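Local coordinates for protein N-acetylmuramoyl-l-alanine amidase (Bartonella henselae, PDB 3NE8) that probably hydrolyses the amide bond between N-acetylmuramic acid and L-alanine in peptidoglycan, using a zinc-bearing domain, and so remodels the cell wall during division, at residues E28-T32 with I81-T85; H13-D17 with E115-L121; G22-E28 with L194-E200; R92-T98 with V187-Y193. One frame throughout, in Å; residues are numbered along the deposited sequence. Where two conformers were deposited one is given.

Contact 1. Residues E28-T32 with I81-T85; sequences EKDVT and IHADT. With ZN (zinc ion), chain B.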
loop_
_atom_site.group_PDB
_atom_site.type_symbol
_atom_site.label_atom_id
_atom_site.label_comp_id
_atom_site.label_asym_id
_atom_site.label_seq_id
_atom_site.Cartn_x
_atom_site.Cartn_y
_atom_site.Cartn_z
ATOM N N GLU A 28 10.152 19.812 23.573
ATOM C CA GLU A 28 9.853 19.104 22.344
ATOM C C GLU A 28 10.969 19.256 21.308
ATOM O O GLU A 28 11.369 18.268 20.692
ATOM C CB GLU A 28 8.520 19.583 21.771
ATOM C CG GLU A 28 8.123 18.863 20.503
ATOM C CD GLU A 28 6.817 19.354 19.939
ATOM O OE1 GLU A 28 6.260 20.349 20.453
ATOM O OE2 GLU A 28 6.363 18.743 18.950
ATOM N N LYS A 29 11.498 20.465 21.129
ATOM C CA LYS A 29 12.504 20.659 20.089
ATOM C C LYS A 29 13.739 19.797 20.318
ATOM O O LYS A 29 14.420 19.423 19.360
ATOM C CB LYS A 29 12.905 22.136 19.960
ATOM C CG LYS A 29 13.678 22.710 21.142
ATOM C CD LYS A 29 14.359 24.014 20.757
ATOM C CE LYS A 29 15.074 24.658 21.936
ATOM N NZ LYS A 29 15.850 25.856 21.484
ATOM N N ASP A 30 14.043 19.501 21.576
ATOM C CA ASP A 30 15.196 18.656 21.871
ATOM C C ASP A 30 14.882 17.172 21.713
ATOM O O ASP A 30 15.706 16.402 21.223
ATOM C CB ASP A 30 15.743 18.949 23.270
ATOM C CG ASP A 30 16.272 20.378 23.411
ATOM O OD1 ASP A 30 16.842 20.911 22.440
ATOM O OD2 ASP A 30 16.101 20.966 24.498
ATOM N N VAL A 31 13.684 16.775 22.119
ATOM C CA VAL A 31 13.239 15.400 21.958
ATOM C C VAL A 31 13.157 15.030 20.477
ATOM O O VAL A 31 13.558 13.933 20.082
ATOM C CB VAL A 31 11.845 15.187 22.614
ATOM C CG1 VAL A 31 11.253 13.824 22.232
ATOM C CG2 VAL A 31 11.933 15.340 24.122
ATOM N N THR A 32 12.608 15.921 19.663
ATOM C CA THR A 32 12.423 15.567 18.260
ATOM C C THR A 32 13.773 15.431 17.532
ATOM O O THR A 32 13.925 14.550 16.687
ATOM C CB THR A 32 11.544 16.579 17.517
ATOM O OG1 THR A 32 12.204 17.855 17.520
ATOM C CG2 THR A 32 10.150 16.680 18.153
ATOM N N ILE A 81 8.673 14.821 12.843
ATOM C CA ILE A 81 8.703 14.181 14.155
ATOM C C ILE A 81 8.333 15.192 15.238
ATOM O O ILE A 81 8.945 16.263 15.321
ATOM C CB ILE A 81 10.124 13.642 14.419
ATOM C CG1 ILE A 81 10.482 12.561 13.391
ATOM C CG2 ILE A 81 10.277 13.131 15.853
ATOM C CD1 ILE A 81 11.957 12.352 13.186
ATOM N N HIS A 82 7.333 14.842 16.051
ATOM C CA HIS A 82 6.744 15.736 17.045
ATOM C C HIS A 82 6.488 15.059 18.377
ATOM O O HIS A 82 6.461 13.830 18.463
ATOM C CB HIS A 82 5.447 16.339 16.493
ATOM C CG HIS A 82 5.707 17.343 15.426
ATOM N ND1 HIS A 82 5.748 18.694 15.684
ATOM C CD2 HIS A 82 6.068 17.190 14.128
ATOM C CE1 HIS A 82 6.085 19.336 14.578
ATOM N NE2 HIS A 82 6.281 18.448 13.621
ATOM N N ALA A 83 6.325 15.882 19.409
ATOM C CA ALA A 83 5.915 15.428 20.731
ATOM C C ALA A 83 5.133 16.563 21.392
ATOM O O ALA A 83 5.619 17.241 22.300
ATOM C CB ALA A 83 7.120 15.027 21.564
ATOM N N ASP A 84 3.916 16.771 20.911
ATOM C CA ASP A 84 3.164 17.974 21.218
ATOM C C ASP A 84 2.328 17.900 22.478
ATOM O O ASP A 84 2.169 16.847 23.091
ATOM C CB ASP A 84 2.253 18.304 20.038
ATOM C CG ASP A 84 3.030 18.828 18.859
ATOM O OD1 ASP A 84 3.609 19.925 18.996
ATOM O OD2 ASP A 84 3.098 18.147 17.817
ATOM N N THR A 85 1.808 19.053 22.868
ATOM C CA THR A 85 0.765 19.115 23.875
ATOM C C THR A 85 -0.573 19.108 23.149
ATOM O O THR A 85 -0.744 19.827 22.162
ATOM C CB THR A 85 0.877 20.394 24.718
ATOM O OG1 THR A 85 1.934 20.245 25.672
ATOM C CG2 THR A 85 -0.425 20.665 25.458
HETATM ZN ZN ZN B . 5.083 19.768 17.462
#
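Glu-28, the first residue of helix 28-45, reaches across to His-82, Ala-83 and Asp-84, where strand 77-82 runs out into a loop. Glu-28 CB passes 3.8 Å from Ala-83 O, and CG and CD continue along that carbonyl, Glu-28 CD 3.4 Å from Ala-83 O. CG stands opposite the backbone N (chi1 -179°) and the chain runs on extended, which carries the carboxylate straight to the metal. Glu-28 OE2 binds the zinc ion at 2.2 Å and also accepts a nearly straight hydrogen bond of 2.9 Å from Ala-83 N, which comes in from above the carboxylate plane, 44° out of it. Glu-28 OE1 is held by Ala-20 N, so both oxygens are tied down. From the facing segment His-82 ND1 binds the zinc at 2.2 Å, its NE2 being hydrogen-bonded to Ser-80. Asp-84 adds OD1 at 2.1 Å and, more loosely, OD2 at 2.6 Å from the zinc, its carboxylate turned 85° from that of Glu-28. One helical turn on, Thr-32 CG2 packs against Ile-81 O, while its OG1 bonds to Gly-12 O. His-13 and Glu-115 complete this zinc site, at the C-terminal end of strand 77-82, as in zinc-dependent N-acetylmuramoyl-L-alanine amidases.

Contact 2. Residues H13-D17 with E115-L121; sequences HGGID and ENKVDLL. With ZN (zinc ion), chain B.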
loop_
_atom_site.group_PDB
_atom_site.type_symbol
_atom_site.label_atom_id
_atom_site.label_comp_id
_atom_site.label_asym_id
_atom_site.label_seq_id
_atom_site.Cartn_x
_atom_site.Cartn_y
_atom_site.Cartn_z
ATOM N N HIS A 13 10.004 21.832 15.301
ATOM C CA HIS A 13 10.390 23.005 16.090
ATOM C C HIS A 13 11.883 23.253 15.970
ATOM O O HIS A 13 12.480 22.844 14.974
ATOM C CB HIS A 13 9.855 22.885 17.522
ATOM C CG HIS A 13 8.425 22.464 17.534
ATOM N ND1 HIS A 13 7.390 23.336 17.267
ATOM C CD2 HIS A 13 7.867 21.234 17.627
ATOM C CE1 HIS A 13 6.250 22.664 17.236
ATOM N NE2 HIS A 13 6.512 21.385 17.451
ATOM N N GLY A 14 12.473 23.980 16.914
ATOM C CA GLY A 14 13.876 24.356 16.817
ATOM C C GLY A 14 14.113 25.835 17.048
ATOM O O GLY A 14 13.279 26.682 16.725
ATOM N N GLY A 15 15.267 26.148 17.626
ATOM C CA GLY A 15 15.663 27.522 17.849
ATOM C C GLY A 15 14.711 28.209 18.801
ATOM O O GLY A 15 14.427 27.704 19.887
ATOM N N ILE A 16 14.230 29.375 18.396
ATOM C CA ILE A 16 13.329 30.152 19.233
ATOM C C ILE A 16 12.043 29.391 19.565
ATOM O O ILE A 16 11.378 29.687 20.559
ATOM C CB ILE A 16 12.991 31.520 18.588
ATOM C CG1 ILE A 16 12.240 32.417 19.577
ATOM C CG2 ILE A 16 12.197 31.331 17.303
ATOM C CD1 ILE A 16 13.035 32.755 20.814
ATOM N N ASP A 17 11.693 28.409 18.735
ATOM C CA ASP A 17 10.497 27.601 18.969
ATOM C C ASP A 17 10.872 26.338 19.750
ATOM O O ASP A 17 11.355 25.356 19.179
ATOM C CB ASP A 17 9.842 27.234 17.632
ATOM C CG ASP A 17 8.597 26.380 17.798
ATOM O OD1 ASP A 17 8.126 26.196 18.938
ATOM O OD2 ASP A 17 8.075 25.904 16.771
ATOM N N GLU A 115 -0.046 23.669 15.456
ATOM C CA GLU A 115 1.252 23.338 14.887
ATOM C C GLU A 115 1.587 24.158 13.645
ATOM O O GLU A 115 2.762 24.393 13.346
ATOM C CB GLU A 115 1.346 21.834 14.623
ATOM C CG GLU A 115 1.453 21.056 15.916
ATOM C CD GLU A 115 2.688 21.470 16.670
ATOM O OE1 GLU A 115 2.599 22.269 17.639
ATOM O OE2 GLU A 115 3.772 21.042 16.242
ATOM N N ASN A 116 0.565 24.616 12.936
ATOM C CA ASN A 116 0.779 25.487 11.790
ATOM C C ASN A 116 1.158 26.901 12.208
ATOM O O ASN A 116 1.871 27.598 11.484
ATOM C CB ASN A 116 -0.464 25.533 10.903
ATOM C CG ASN A 116 -0.683 24.239 10.127
ATOM O OD1 ASN A 116 0.248 23.444 9.926
ATOM N ND2 ASN A 116 -1.912 24.031 9.675
ATOM N N LYS A 117 0.709 27.321 13.381
ATOM C CA LYS A 117 0.933 28.688 13.842
ATOM C C LYS A 117 2.358 28.963 14.302
ATOM O O LYS A 117 2.738 30.114 14.488
ATOM C CB LYS A 117 -0.048 29.035 14.961
ATOM C CG LYS A 117 -1.481 29.169 14.479
ATOM C CD LYS A 117 -2.463 29.316 15.628
ATOM C CE LYS A 117 -3.896 29.285 15.120
ATOM N NZ LYS A 117 -4.887 29.295 16.231
ATOM N N VAL A 118 3.155 27.915 14.489
ATOM C CA VAL A 118 4.513 28.126 15.003
ATOM C C VAL A 118 5.412 28.941 14.074
ATOM O O VAL A 118 6.393 29.541 14.536
ATOM C CB VAL A 118 5.218 26.810 15.395
ATOM C CG1 VAL A 118 4.436 26.103 16.491
ATOM C CG2 VAL A 118 5.415 25.926 14.181
ATOM N N ASP A 119 5.079 29.008 12.787
ATOM C CA ASP A 119 5.835 29.860 11.870
ATOM C C ASP A 119 5.922 31.287 12.398
ATOM O O ASP A 119 6.918 31.980 12.182
ATOM C CB ASP A 119 5.160 29.938 10.501
ATOM C CG ASP A 119 5.478 28.764 9.598
ATOM O OD1 ASP A 119 6.416 27.990 9.874
ATOM O OD2 ASP A 119 4.783 28.653 8.569
ATOM N N LEU A 120 4.860 31.732 13.062
ATOM C CA LEU A 120 4.760 33.124 13.491
ATOM C C LEU A 120 5.696 33.456 14.641
ATOM O O LEU A 120 5.849 34.625 14.980
ATOM C CB LEU A 120 3.324 33.461 13.890
ATOM C CG LEU A 120 2.266 33.284 12.800
ATOM C CD1 LEU A 120 0.874 33.656 13.312
ATOM C CD2 LEU A 120 2.609 34.095 11.560
ATOM N N LEU A 121 6.340 32.446 15.220
ATOM C CA LEU A 121 7.217 32.685 16.364
ATOM C C LEU A 121 8.489 33.458 16.016
ATOM O O LEU A 121 9.181 33.944 16.914
ATOM C CB LEU A 121 7.567 31.373 17.068
ATOM C CG LEU A 121 6.375 30.674 17.725
ATOM C CD1 LEU A 121 6.758 29.261 18.165
ATOM C CD2 LEU A 121 5.818 31.483 18.890
HETATM ZN ZN ZN B . 5.083 19.768 17.462
#
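Asp-17 OD2, which Val-118 CB approaches to 3.3 Å from the facing segment, accepts a hydrogen bond of 2.7 Å from His-13 ND1. The acceptor lies in the plane of the imidazole ring, whereas the ring nitrogen meets the carboxylate from above, 41° out of its plane. A trans first torsion (179°) swings the Asp-17 carboxylate away from its own N and toward the ring. The type II' turn from Gly-14 to Asp-17 brings the two residues together. With ND1 engaged as a donor, the other ring nitrogen turns to the metal: His-13 NE2 binds the zinc ion at 2.2 Å. Glu-115 OE2, at the end of a chain bent at chi2, binds the same zinc at 2.2 Å. The ring and the Glu-115 carboxylate are inclined by 60°, and the shared metal brings His-13 NE2 and Glu-115 OE2 within 3.0 Å of each other. Val-118 CG1 fills in at the edge of the imidazole, 4.0 Å from His-13 CE1. Beyond it, Leu-121 CD1 presses against the Asp-17 carboxylate, 3.4 Å from Asp-17 CG, so two apolar side chains of the 3-10 turn screen the polar pair on this side. Asp-17 thus acts as a second-shell residue that fixes the rotation of a zinc ligand and probably makes the imidazole more electron-rich. Glu-28, His-82 and Asp-84 supply the remaining ligands. A metal-bound histidine backed by a carboxylate is a familiar feature of zinc enzyme sites; Glu-115, carried by helix 106-116, would probably compete with substrate or water for the zinc, consistent with the conformational switch controlling such amidases.

Contact 3. Residues G22-E28 with L194-E200; sequences GVTGILE and LSNKEDE. With ZN (zinc ion), chain B.
Polar contacts centre on the carboxylate of Glu-200, which is received by the turn of residues 22-25. Glu-200 OE1 accepts from Val-23 N at 2.8 Å, on the syn side and 17° out of the carboxylate plane. Its partner oxygen is gripped twice: Glu-200 OE2 takes Thr-24 N at 2.9 Å on its syn lone pair, and Thr-24 OG1 donates to it at 2.7 Å from nearly straight ahead along the C-O bond. Glu-200 is fully stretched (chi1 -177°), which lets it reach the turn from helix 197-203. The receiving motif is a type I beta turn, Gly-22 to Gly-25, whose two central amides clasp the carboxylate, while Gly-22 CA lies close against Glu-200 CD. Asn-196 OD1, accepting from Asp-199 N, caps the helix that carries Glu-200. Apolar packing runs alongside. Leu-194 CD2 meets Ile-26 CG2 at 4.0 Å, the two side chains crossing at about a right angle, and Leu-194 CD1 rests 3.8 Å from Glu-28 N, at the start of helix 28-45. Nearer the surface, the aliphatic part of Lys-197 lies against Val-23, with Lys-197 CE 3.9 Å from Val-23 CB.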
loop_
_atom_site.group_PDB
_atom_site.type_symbol
_atom_site.label_atom_id
_atom_site.label_comp_id
_atom_site.label_asym_id
_atom_site.label_seq_id
_atom_site.Cartn_x
_atom_site.Cartn_y
_atom_site.Cartn_z
ATOM N N GLY A 22 7.633 19.601 28.857
ATOM C CA GLY A 22 7.214 18.655 29.878
ATOM C C GLY A 22 7.350 19.201 31.295
ATOM O O GLY A 22 7.961 20.249 31.525
ATOM N N VAL A 23 6.771 18.481 32.251
ATOM C CA VAL A 23 6.811 18.889 33.653
ATOM C C VAL A 23 8.237 18.889 34.194
ATOM O O VAL A 23 8.549 19.621 35.135
ATOM C CB VAL A 23 5.897 18.001 34.540
ATOM C CG1 VAL A 23 6.500 16.615 34.739
ATOM C CG2 VAL A 23 5.643 18.668 35.885
ATOM N N THR A 24 9.100 18.071 33.601
ATOM C CA THR A 24 10.507 18.021 33.996
ATOM C C THR A 24 11.354 19.114 33.349
ATOM O O THR A 24 12.542 19.237 33.645
ATOM C CB THR A 24 11.149 16.674 33.634
ATOM O OG1 THR A 24 11.111 16.496 32.211
ATOM C CG2 THR A 24 10.427 15.518 34.316
ATOM N N GLY A 25 10.749 19.896 32.462
ATOM C CA GLY A 25 11.464 20.934 31.744
ATOM C C GLY A 25 11.916 20.520 30.358
ATOM O O GLY A 25 12.378 21.351 29.575
ATOM N N ILE A 26 11.795 19.235 30.045
ATOM C CA ILE A 26 12.219 18.757 28.736
ATOM C C ILE A 26 11.426 19.446 27.615
ATOM O O ILE A 26 10.207 19.631 27.725
ATOM C CB ILE A 26 12.106 17.220 28.645
ATOM C CG1 ILE A 26 12.794 16.700 27.380
ATOM C CG2 ILE A 26 10.644 16.779 28.720
ATOM C CD1 ILE A 26 13.018 15.202 27.403
ATOM N N LEU A 27 12.120 19.815 26.538
ATOM C CA LEU A 27 11.503 20.538 25.426
ATOM C C LEU A 27 11.314 19.666 24.199
ATOM O O LEU A 27 12.212 18.912 23.806
ATOM C CB LEU A 27 12.365 21.736 25.021
ATOM C CG LEU A 27 12.498 22.876 26.030
ATOM C CD1 LEU A 27 13.405 23.962 25.468
ATOM C CD2 LEU A 27 11.125 23.439 26.342
ATOM N N GLU A 28 10.152 19.812 23.573
ATOM C CA GLU A 28 9.853 19.104 22.344
ATOM C C GLU A 28 10.969 19.256 21.308
ATOM O O GLU A 28 11.369 18.268 20.692
ATOM C CB GLU A 28 8.520 19.583 21.771
ATOM C CG GLU A 28 8.123 18.863 20.503
ATOM C CD GLU A 28 6.817 19.354 19.939
ATOM O OE1 GLU A 28 6.260 20.349 20.453
ATOM O OE2 GLU A 28 6.363 18.743 18.950
ATOM N N LEU A 194 3.672 15.357 25.120
ATOM C CA LEU A 194 4.264 15.926 26.324
ATOM C C LEU A 194 3.226 16.473 27.309
ATOM O O LEU A 194 3.565 16.806 28.445
ATOM C CB LEU A 194 5.302 16.989 25.964
ATOM C CG LEU A 194 6.667 16.399 25.600
ATOM C CD1 LEU A 194 7.611 17.453 25.051
ATOM C CD2 LEU A 194 7.297 15.721 26.811
ATOM N N SER A 195 1.966 16.553 26.886
ATOM C CA SER A 195 0.869 16.934 27.773
ATOM C C SER A 195 0.473 15.800 28.712
ATOM O O SER A 195 -0.264 16.017 29.673
ATOM C CB SER A 195 -0.346 17.404 26.966
ATOM O OG SER A 195 -0.529 16.611 25.802
ATOM N N ASN A 196 0.945 14.591 28.427
ATOM C CA ASN A 196 0.643 13.428 29.254
ATOM C C ASN A 196 1.874 12.976 30.029
ATOM O O ASN A 196 2.949 12.801 29.455
ATOM C CB ASN A 196 0.131 12.282 28.381
ATOM C CG ASN A 196 -0.168 11.044 29.183
ATOM O OD1 ASN A 196 0.707 10.209 29.410
ATOM N ND2 ASN A 196 -1.412 10.928 29.647
ATOM N N LYS A 197 1.714 12.792 31.337
ATOM C CA LYS A 197 2.848 12.529 32.220
ATOM C C LYS A 197 3.518 11.196 31.953
ATOM O O LYS A 197 4.734 11.071 32.108
ATOM C CB LYS A 197 2.401 12.581 33.679
ATOM C CG LYS A 197 1.839 13.918 34.077
ATOM C CD LYS A 197 2.954 14.913 34.312
ATOM C CE LYS A 197 2.408 16.310 34.528
ATOM N NZ LYS A 197 1.907 16.880 33.246
ATOM N N GLU A 198 2.730 10.195 31.575
ATOM C CA GLU A 198 3.278 8.885 31.269
ATOM C C GLU A 198 4.066 8.919 29.962
ATOM O O GLU A 198 5.156 8.348 29.869
ATOM C CB GLU A 198 2.173 7.827 31.223
ATOM C CG GLU A 198 1.528 7.566 32.574
ATOM C CD GLU A 198 2.532 7.114 33.615
ATOM O OE1 GLU A 198 3.448 6.334 33.272
ATOM O OE2 GLU A 198 2.401 7.538 34.781
ATOM N N ASP A 199 3.526 9.585 28.944
ATOM C CA ASP A 199 4.282 9.748 27.705
ATOM C C ASP A 199 5.589 10.500 27.952
ATOM O O ASP A 199 6.613 10.169 27.358
ATOM C CB ASP A 199 3.457 10.455 26.622
ATOM C CG ASP A 199 2.553 9.503 25.855
ATOM O OD1 ASP A 199 2.385 8.337 26.287
ATOM O OD2 ASP A 199 1.998 9.921 24.822
ATOM N N GLU A 200 5.564 11.518 28.807
ATOM C CA GLU A 200 6.785 12.250 29.105
ATOM C C GLU A 200 7.871 11.305 29.627
ATOM O O GLU A 200 9.039 11.435 29.258
ATOM C CB GLU A 200 6.527 13.395 30.086
ATOM C CG GLU A 200 7.784 14.215 30.365
ATOM C CD GLU A 200 7.524 15.438 31.206
ATOM O OE1 GLU A 200 6.351 15.789 31.427
ATOM O OE2 GLU A 200 8.511 16.064 31.648
HETATM ZN ZN ZN B . 5.083 19.768 17.462
#

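Contact 4. Residues R92-T98 with V187-Y193; sequences RGATVYT and VLIEIGY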
loop_
_atom_site.group_PDB
_atom_site.type_symbol
_atom_site.label_atom_id
_atom_site.label_comp_id
_atom_site.label_asym_id
_atom_site.label_seq_id
_atom_site.Cartn_x
_atom_site.Cartn_y
_atom_site.Cartn_z
ATOM N N ARG A 92 -2.776 9.791 25.155
ATOM C CA ARG A 92 -1.374 9.425 25.065
ATOM C C ARG A 92 -1.183 8.330 24.036
ATOM O O ARG A 92 -2.142 7.653 23.634
ATOM C CB ARG A 92 -0.850 8.958 26.422
ATOM C CG ARG A 92 -1.573 7.746 26.972
ATOM C CD ARG A 92 -0.924 7.252 28.253
ATOM N NE ARG A 92 0.436 6.779 28.013
ATOM C CZ ARG A 92 1.035 5.831 28.726
ATOM N NH1 ARG A 92 0.396 5.248 29.733
ATOM N NH2 ARG A 92 2.274 5.465 28.429
ATOM N N GLY A 93 0.059 8.163 23.600
ATOM C CA GLY A 93 0.411 7.098 22.682
ATOM C C GLY A 93 0.869 7.598 21.328
ATOM O O GLY A 93 0.511 8.693 20.885
ATOM N N ALA A 94 1.677 6.788 20.659
ATOM C CA ALA A 94 2.157 7.133 19.327
ATOM C C ALA A 94 0.984 7.328 18.369
ATOM O O ALA A 94 -0.021 6.614 18.447
ATOM C CB ALA A 94 3.110 6.063 18.813
ATOM N N THR A 95 1.124 8.299 17.470
ATOM C CA THR A 95 0.098 8.625 16.487
ATOM C C THR A 95 0.781 8.969 15.174
ATOM O O THR A 95 1.872 9.552 15.169
ATOM C CB THR A 95 -0.713 9.882 16.902
ATOM O OG1 THR A 95 -1.011 9.840 18.301
ATOM C CG2 THR A 95 -2.017 9.986 16.131
ATOM N N VAL A 96 0.137 8.631 14.060
ATOM C CA VAL A 96 0.612 9.047 12.743
ATOM C C VAL A 96 -0.471 9.860 12.055
ATOM O O VAL A 96 -1.634 9.425 11.971
ATOM C CB VAL A 96 1.011 7.861 11.849
ATOM C CG1 VAL A 96 1.652 8.372 10.562
ATOM C CG2 VAL A 96 1.953 6.923 12.576
ATOM N N TYR A 97 -0.100 11.036 11.566
ATOM C CA TYR A 97 -1.007 11.912 10.839
ATOM C C TYR A 97 -0.608 12.027 9.378
ATOM O O TYR A 97 0.573 12.126 9.040
ATOM C CB TYR A 97 -1.034 13.328 11.437
ATOM C CG TYR A 97 -1.541 13.392 12.853
ATOM C CD1 TYR A 97 -2.868 13.706 13.118
ATOM C CD2 TYR A 97 -0.699 13.141 13.926
ATOM C CE1 TYR A 97 -3.340 13.766 14.425
ATOM C CE2 TYR A 97 -1.158 13.196 15.225
ATOM C CZ TYR A 97 -2.481 13.506 15.475
ATOM O OH TYR A 97 -2.967 13.552 16.772
ATOM N N THR A 98 -1.614 12.010 8.509
ATOM C CA THR A 98 -1.449 12.367 7.104
ATOM C C THR A 98 -2.248 13.636 6.825
ATOM O O THR A 98 -3.038 14.070 7.674
ATOM C CB THR A 98 -1.911 11.230 6.179
ATOM O OG1 THR A 98 -3.196 10.753 6.600
ATOM C CG2 THR A 98 -0.925 10.088 6.254
ATOM N N VAL A 187 4.372 12.055 6.281
ATOM C CA VAL A 187 3.585 11.822 7.479
ATOM C C VAL A 187 4.158 12.631 8.630
ATOM O O VAL A 187 5.347 12.994 8.627
ATOM C CB VAL A 187 3.539 10.320 7.885
ATOM C CG1 VAL A 187 2.961 9.464 6.760
ATOM C CG2 VAL A 187 4.916 9.809 8.311
ATOM N N LEU A 188 3.323 12.882 9.630
ATOM C CA LEU A 188 3.744 13.505 10.871
ATOM C C LEU A 188 3.547 12.484 11.980
ATOM O O LEU A 188 2.440 11.967 12.175
ATOM C CB LEU A 188 2.939 14.782 11.133
ATOM C CG LEU A 188 3.333 15.613 12.357
ATOM C CD1 LEU A 188 3.014 17.081 12.119
ATOM C CD2 LEU A 188 2.682 15.113 13.632
ATOM N N ILE A 189 4.619 12.154 12.687
ATOM C CA ILE A 189 4.539 11.168 13.756
ATOM C C ILE A 189 4.672 11.850 15.096
ATOM O O ILE A 189 5.650 12.560 15.344
ATOM C CB ILE A 189 5.625 10.094 13.631
ATOM C CG1 ILE A 189 5.472 9.360 12.298
ATOM C CG2 ILE A 189 5.549 9.114 14.802
ATOM C CD1 ILE A 189 6.491 8.258 12.073
ATOM N N GLU A 190 3.660 11.686 15.944
ATOM C CA GLU A 190 3.778 12.077 17.341
ATOM C C GLU A 190 4.374 10.887 18.057
ATOM O O GLU A 190 3.755 9.822 18.129
ATOM C CB GLU A 190 2.415 12.416 17.948
ATOM C CG GLU A 190 1.750 13.636 17.347
ATOM C CD GLU A 190 2.355 14.956 17.786
ATOM O OE1 GLU A 190 3.199 14.981 18.709
ATOM O OE2 GLU A 190 1.964 15.991 17.191
ATOM N N ILE A 191 5.596 11.027 18.549
ATOM C CA ILE A 191 6.156 9.873 19.214
ATOM C C ILE A 191 5.477 9.682 20.566
ATOM O O ILE A 191 5.401 8.544 21.037
ATOM C CB ILE A 191 7.663 9.920 19.312
ATOM C CG1 ILE A 191 8.075 11.183 20.050
ATOM C CG2 ILE A 191 8.269 9.863 17.918
ATOM C CD1 ILE A 191 9.539 11.228 20.417
ATOM N N GLY A 192 4.930 10.763 21.125
ATOM C CA GLY A 192 4.092 10.743 22.316
ATOM C C GLY A 192 3.655 12.173 22.576
ATOM O O GLY A 192 4.082 13.078 21.862
ATOM N N TYR A 193 2.828 12.392 23.596
ATOM C CA TYR A 193 2.354 13.739 23.890
ATOM C C TYR A 193 2.939 14.255 25.192
ATOM O O TYR A 193 2.726 13.675 26.252
ATOM C CB TYR A 193 0.820 13.779 23.925
ATOM C CG TYR A 193 0.235 13.433 22.576
ATOM C CD1 TYR A 193 0.074 14.406 21.597
ATOM C CD2 TYR A 193 -0.099 12.123 22.260
ATOM C CE1 TYR A 193 -0.431 14.088 20.338
ATOM C CE2 TYR A 193 -0.610 11.795 21.002
ATOM C CZ TYR A 193 -0.774 12.781 20.050
ATOM O OH TYR A 193 -1.279 12.474 18.805
#
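Strand 94-98 runs antiparallel to strand 187-190, their axes approaching to 4.7 Å at an angle of 161°, with Thr-95/Glu-190 and Tyr-97/Leu-188 as hydrogen-bonded pairs and Val-96/Ile-189 as the non-hydrogen-bonded pair between them. On the face bearing Thr-95 and Tyr-97, Tyr-193 comes in from beyond the strand end and places its hydroxyl between two others. Tyr-193 OH is hydrogen-bonded to Thr-95 OG1 at 2.7 Å and to Tyr-97 OH at 2.9 Å. The two tyrosines approach from opposite directions, and Tyr-193 OH lies in the plane of the Tyr-97 ring, at its edge. Tyr-97 runs side by side with Leu-188, Tyr-97 CD2 lying 3.9 Å from Leu-188 CD2. Tyr-97 CE2 is 3.6 Å from Glu-190 CG. Phe-176 packs edge-to-face with the Tyr-97 ring. Glu-190 bends at chi2 (-75°), and its carboxylate lies nearly perpendicular to the Tyr-97 ring; OE1 accepts from Asp-84 N. On the other face Val-96 CG1 meets Val-187 CB at 3.8 Å; helix 135-161 packs on Val-96 and helix 206-227 on Ile-189. Three buried hydroxyls are thus joined by two hydrogen bonds, which link the loop after strand 187-190 to the neighbouring strand. Through its bond to Asp-84 N, the side chain of Glu-190, about 5 Å from the zinc, probably helps position a metal ligand.

How the contacts relate
From the N terminus, the loop after strand 5-11 opens contact 2 with residues 13-17 and contact 3 with 22-28, and helix 28-45 opens contact 1, which shares Glu-28 with contact 3. Contact 1 closes first, at 81-85, nested inside the loops of contacts 2 and 3. Contact 4 then opens at 92-98, in series with contact 1. Contact 2 closes at 115-121 and so crosses contacts 3 and 4. Strand 186-190 closes contact 4, which lies nested within contact 3, itself closed at 194-200. Contacts 1, 2 and 3 meet at the zinc; contact 4 joins contact 1 through neighbouring strands 77-82 and 186-190, and contact 3 through Asp-199, tying the sheet to helix 197-203.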